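Local coordinates for mitochondrial enolase superfamily member 1 (Homo sapiens, PDB 4A35), which catalyses the magnesium-dependent dehydration of L-fuconate to 2-keto-3-deoxy-L-fuconate, a step in L-fucose catabolism, at residues R6-F17 against D34-D45. Residues are numbered along the deposited sequence; the frame is centred on the assembly and turned at random.
Sequences RISRLSVRDVRF and DYSAAYVVIETD. With EDO (1,2-ethanediol), chain D; EDO (1,2-ethanediol), chain F.
Strands 7-16 and 36-44 form an antiparallel pair in the three-stranded sheet of the N-terminal capping domain of the enolase superfamily, with paired backbone bonds such as Val15 N to Ala37 O and Ala37 N to Val15 O. A classic beta bulge, Ser8 and Arg9 opposite Glu43, shifts the register. There Arg9, bent at chi2 and chi3, makes a salt bridge from NH1 to Glu43 OE1 (2.8 Å), met on the anti side and tilted out of the carboxylate plane, while Ser8 OG lies over the guanidinium face. On the same side of the sheet, Arg13 runs alongside Tyr39, NH2 at the ring edge 3.5 Å from CE2, the planes 37° apart; a water joins Arg13 NE, Ser11 OG and Tyr39 O. Arg13 NH1 also salt-bridges Glu421, and Tyr39 OH is hydrogen-bonded to Met419 N. The other face carries Leu10 CD1 against Ile42 CG2 (3.7 Å) and Arg16 CG against Ser36 OG (3.2 Å). Extended from CG to NE, Arg16 grips Asp14 side-on, NE to OD1 at 2.7 Å and NH2 to OD2; Glu64 is a second anionic partner. A leucine in place of Arg16 would probably leave the buried Asp14 carboxylate without this two-pronged counter-charge. Arg9-Glu43 thus ties the strands at the bulge, whereas Asp14-Arg16 fixes side chains within strand 7-16, near where Phe17 N bonds Tyr35 O, Tyr35 being a probable substrate-binding residue.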
loop_
_atom_site.group_PDB
_atom_site.type_symbol
_atom_site.label_atom_id
_atom_site.label_comp_id
_atom_site.label_asym_id
_atom_site.label_seq_id
_atom_site.Cartn_x
_atom_site.Cartn_y
_atom_site.Cartn_z
ATOM N N ARG A 6 21.242 4.774 25.037
ATOM C CA ARG A 6 21.400 4.934 23.598
ATOM C C ARG A 6 21.138 3.583 22.955
ATOM O O ARG A 6 21.701 2.583 23.391
ATOM C CB ARG A 6 22.802 5.464 23.245
ATOM C CG ARG A 6 22.861 5.924 21.786
ATOM C CD ARG A 6 24.121 6.692 21.432
ATOM N NE ARG A 6 24.262 7.936 22.201
ATOM C CZ ARG A 6 24.025 9.159 21.739
ATOM N NH1 ARG A 6 23.549 9.334 20.511
ATOM N NH2 ARG A 6 24.231 10.213 22.511
ATOM N N ILE A 7 20.286 3.549 21.915
ATOM C CA ILE A 7 19.992 2.299 21.221
ATOM C C ILE A 7 21.297 1.883 20.502
ATOM O O ILE A 7 21.848 2.669 19.756
ATOM C CB ILE A 7 18.765 2.447 20.290
ATOM C CG1 ILE A 7 17.504 2.523 21.196
ATOM C CG2 ILE A 7 18.702 1.265 19.294
ATOM C CD1 ILE A 7 16.433 3.245 20.666
ATOM N N SER A 8 21.849 0.723 20.868
ATOM C CA SER A 8 23.171 0.310 20.414
ATOM C C SER A 8 23.141 -0.822 19.418
ATOM O O SER A 8 24.068 -0.927 18.613
ATOM C CB SER A 8 24.019 -0.097 21.621
ATOM O OG SER A 8 23.319 -1.068 22.378
ATOM N N ARG A 9 22.124 -1.704 19.492
ATOM C CA ARG A 9 21.992 -2.875 18.616
ATOM C C ARG A 9 20.561 -3.101 18.180
ATOM O O ARG A 9 19.619 -2.794 18.911
ATOM C CB ARG A 9 22.485 -4.176 19.304
ATOM C CG ARG A 9 23.929 -4.185 19.819
ATOM C CD ARG A 9 23.987 -4.683 21.254
ATOM N NE ARG A 9 24.926 -3.908 22.077
ATOM C CZ ARG A 9 24.800 -3.703 23.387
ATOM N NH1 ARG A 9 23.765 -4.204 24.050
ATOM N NH2 ARG A 9 25.702 -2.981 24.041
ATOM N N LEU A 10 20.411 -3.664 16.988
ATOM C CA LEU A 10 19.112 -4.078 16.465
ATOM C C LEU A 10 19.324 -5.421 15.758
ATOM O O LEU A 10 20.247 -5.561 14.944
ATOM C CB LEU A 10 18.509 -3.034 15.499
ATOM C CG LEU A 10 17.105 -3.371 14.893
ATOM C CD1 LEU A 10 16.303 -2.110 14.630
ATOM C CD2 LEU A 10 17.210 -4.227 13.555
ATOM N N SER A 11 18.444 -6.355 16.013
ATOM C CA SER A 11 18.422 -7.620 15.294
ATOM C C SER A 11 16.999 -7.836 14.777
ATOM O O SER A 11 16.021 -7.380 15.390
ATOM C CB SER A 11 18.905 -8.783 16.174
ATOM O OG SER A 11 17.922 -9.166 17.123
ATOM N N VAL A 12 16.891 -8.510 13.643
ATOM C CA VAL A 12 15.597 -8.846 13.072
ATOM C C VAL A 12 15.729 -10.224 12.471
ATOM O O VAL A 12 16.690 -10.486 11.735
ATOM C CB VAL A 12 15.032 -7.784 12.076
ATOM C CG1 VAL A 12 16.073 -7.375 10.991
ATOM C CG2 VAL A 12 13.723 -8.256 11.463
ATOM N N ARG A 13 14.752 -11.088 12.790
ATOM C CA ARG A 13 14.752 -12.471 12.362
ATOM C C ARG A 13 13.410 -12.862 11.770
ATOM O O ARG A 13 12.361 -12.393 12.195
ATOM C CB ARG A 13 15.134 -13.381 13.553
ATOM C CG ARG A 13 16.643 -13.227 13.991
ATOM C CD ARG A 13 16.889 -13.976 15.287
ATOM N NE ARG A 13 16.286 -13.221 16.406
ATOM C CZ ARG A 13 16.335 -13.570 17.682
ATOM N NH1 ARG A 13 16.897 -14.733 18.046
ATOM N NH2 ARG A 13 15.780 -12.787 18.610
ATOM N N ASP A 14 13.467 -13.754 10.791
ATOM C CA ASP A 14 12.334 -14.313 10.052
ATOM C C ASP A 14 11.867 -15.543 10.837
ATOM O O ASP A 14 12.593 -16.536 10.876
ATOM C CB ASP A 14 12.843 -14.683 8.630
ATOM C CG ASP A 14 11.787 -15.138 7.657
ATOM O OD1 ASP A 14 10.685 -15.565 8.118
ATOM O OD2 ASP A 14 12.076 -15.136 6.422
ATOM N N VAL A 15 10.696 -15.460 11.536
ATOM C CA VAL A 15 10.179 -16.554 12.379
ATOM C C VAL A 15 8.895 -17.082 11.753
ATOM O O VAL A 15 8.002 -16.293 11.482
ATOM C CB VAL A 15 9.958 -16.091 13.854
ATOM C CG1 VAL A 15 9.611 -17.263 14.764
ATOM C CG2 VAL A 15 11.190 -15.356 14.382
ATOM N N ARG A 16 8.805 -18.392 11.486
ATOM C CA ARG A 16 7.630 -18.912 10.805
ATOM C C ARG A 16 7.107 -20.135 11.468
ATOM O O ARG A 16 7.865 -21.018 11.847
ATOM C CB ARG A 16 7.956 -19.236 9.306
ATOM C CG ARG A 16 8.487 -18.019 8.513
ATOM C CD ARG A 16 8.685 -18.363 7.040
ATOM N NE ARG A 16 9.427 -17.277 6.391
ATOM C CZ ARG A 16 9.516 -17.096 5.079
ATOM N NH1 ARG A 16 8.883 -17.915 4.242
ATOM N NH2 ARG A 16 10.214 -16.086 4.595
ATOM N N PHE A 17 5.777 -20.153 11.663
ATOM C CA PHE A 17 5.104 -21.295 12.251
ATOM C C PHE A 17 4.369 -22.032 11.125
ATOM O O PHE A 17 3.615 -21.423 10.353
ATOM C CB PHE A 17 4.190 -20.887 13.439
ATOM C CG PHE A 17 4.973 -20.190 14.543
ATOM C CD1 PHE A 17 5.581 -20.926 15.561
ATOM C CD2 PHE A 17 5.150 -18.801 14.528
ATOM C CE1 PHE A 17 6.362 -20.294 16.546
ATOM C CE2 PHE A 17 5.930 -18.164 15.514
ATOM C CZ PHE A 17 6.533 -18.915 16.513
ATOM N N ASP A 34 0.937 -19.771 6.821
ATOM C CA ASP A 34 1.923 -20.167 7.810
ATOM C C ASP A 34 2.136 -18.906 8.649
ATOM O O ASP A 34 2.883 -17.996 8.247
ATOM C CB ASP A 34 3.225 -20.654 7.133
ATOM C CG ASP A 34 3.067 -22.003 6.461
ATOM O OD1 ASP A 34 2.461 -22.886 7.068
ATOM O OD2 ASP A 34 3.578 -22.169 5.311
ATOM N N TYR A 35 1.442 -18.817 9.775
ATOM C CA TYR A 35 1.536 -17.652 10.656
ATOM C C TYR A 35 2.995 -17.382 10.989
ATOM O O TYR A 35 3.706 -18.233 11.548
ATOM C CB TYR A 35 0.730 -17.916 11.934
ATOM C CG TYR A 35 -0.773 -17.846 11.778
ATOM C CD1 TYR A 35 -1.366 -17.660 10.524
ATOM C CD2 TYR A 35 -1.610 -17.972 12.882
ATOM C CE1 TYR A 35 -2.764 -17.593 10.381
ATOM C CE2 TYR A 35 -3.002 -17.870 12.755
ATOM C CZ TYR A 35 -3.568 -17.635 11.508
ATOM O OH TYR A 35 -4.937 -17.556 11.379
ATOM N N SER A 36 3.430 -16.176 10.684
ATOM C CA SER A 36 4.830 -15.793 10.812
ATOM C C SER A 36 5.006 -14.372 11.319
ATOM O O SER A 36 4.047 -13.576 11.343
ATOM C CB SER A 36 5.503 -15.910 9.437
ATOM O OG SER A 36 5.416 -17.245 8.978
ATOM N N ALA A 37 6.272 -14.027 11.641
ATOM C CA ALA A 37 6.567 -12.673 12.070
ATOM C C ALA A 37 7.996 -12.285 11.774
ATOM O O ALA A 37 8.912 -13.134 11.786
ATOM C CB ALA A 37 6.330 -12.550 13.601
ATOM N N ALA A 38 8.192 -10.991 11.507
ATOM C CA ALA A 38 9.545 -10.400 11.513
ATOM C C ALA A 38 9.749 -9.982 12.988
ATOM O O ALA A 38 8.970 -9.162 13.511
ATOM C CB ALA A 38 9.615 -9.204 10.559
ATOM N N TYR A 39 10.665 -10.641 13.688
ATOM C CA TYR A 39 10.867 -10.400 15.135
ATOM C C TYR A 39 12.069 -9.531 15.327
ATOM O O TYR A 39 13.190 -9.922 14.947
ATOM C CB TYR A 39 11.044 -11.730 15.871
ATOM C CG TYR A 39 11.206 -11.568 17.369
ATOM C CD1 TYR A 39 10.197 -10.974 18.140
ATOM C CD2 TYR A 39 12.328 -12.061 18.027
ATOM C CE1 TYR A 39 10.313 -10.862 19.522
ATOM C CE2 TYR A 39 12.474 -11.925 19.414
ATOM C CZ TYR A 39 11.439 -11.357 20.161
ATOM O OH TYR A 39 11.539 -11.236 21.528
ATOM N N VAL A 40 11.834 -8.346 15.931
ATOM C CA VAL A 40 12.844 -7.331 16.158
ATOM C C VAL A 40 13.244 -7.269 17.626
ATOM O O VAL A 40 12.367 -7.195 18.497
ATOM C CB VAL A 40 12.303 -5.944 15.682
ATOM C CG1 VAL A 40 13.330 -4.829 15.961
ATOM C CG2 VAL A 40 11.906 -5.978 14.200
ATOM N N VAL A 41 14.553 -7.166 17.887
ATOM C CA VAL A 41 15.060 -6.943 19.238
ATOM C C VAL A 41 16.044 -5.764 19.205
ATOM O O VAL A 41 17.004 -5.740 18.424
ATOM C CB VAL A 41 15.661 -8.201 19.909
ATOM C CG1 VAL A 41 16.176 -7.903 21.333
ATOM C CG2 VAL A 41 14.658 -9.349 19.921
ATOM N N ILE A 42 15.791 -4.778 20.059
ATOM C CA ILE A 42 16.711 -3.637 20.167
ATOM C C ILE A 42 17.277 -3.631 21.576
ATOM O O ILE A 42 16.562 -3.932 22.555
ATOM C CB ILE A 42 16.101 -2.252 19.781
ATOM C CG1 ILE A 42 14.963 -1.845 20.753
ATOM C CG2 ILE A 42 15.680 -2.231 18.290
ATOM C CD1 ILE A 42 14.272 -0.385 20.439
ATOM N N GLU A 43 18.547 -3.225 21.668
ATOM C CA GLU A 43 19.241 -3.140 22.935
ATOM C C GLU A 43 19.759 -1.719 23.129
ATOM O O GLU A 43 19.940 -0.972 22.151
ATOM C CB GLU A 43 20.410 -4.157 22.977
ATOM C CG GLU A 43 19.970 -5.612 22.987
ATOM C CD GLU A 43 21.080 -6.644 22.946
ATOM O OE1 GLU A 43 22.156 -6.387 23.531
ATOM O OE2 GLU A 43 20.887 -7.697 22.297
ATOM N N THR A 44 19.997 -1.349 24.384
ATOM C CA THR A 44 20.567 -0.042 24.696
ATOM C C THR A 44 21.930 -0.260 25.326
ATOM O O THR A 44 22.261 -1.386 25.708
ATOM C CB THR A 44 19.676 0.775 25.647
ATOM O OG1 THR A 44 19.785 0.217 26.958
ATOM C CG2 THR A 44 18.214 0.892 25.180
ATOM N N ASP A 45 22.653 0.820 25.570
ATOM C CA ASP A 45 23.927 0.722 26.269
ATOM C C ASP A 45 23.724 0.949 27.804
ATOM O O ASP A 45 24.694 1.222 28.510
ATOM C CB ASP A 45 24.903 1.751 25.682
ATOM C CG ASP A 45 24.494 3.210 25.840
ATOM O OD1 ASP A 45 23.362 3.475 26.362
ATOM O OD2 ASP A 45 25.277 4.088 25.423
HETATM C C1 EDO D . 7.959 -21.490 4.742
HETATM O O1 EDO D . 7.246 -20.248 4.756
HETATM C C2 EDO D . 8.591 -21.781 3.341
HETATM O O2 EDO D . 7.796 -21.249 2.278
HETATM C C1 EDO F . 4.683 -25.442 5.442
HETATM O O1 EDO F . 4.573 -24.393 4.506
HETATM C C2 EDO F . 5.246 -26.645 4.675
HETATM O O2 EDO F . 6.512 -26.246 4.134
HETATM O O HOH W 1 15.458 -10.453 16.522
#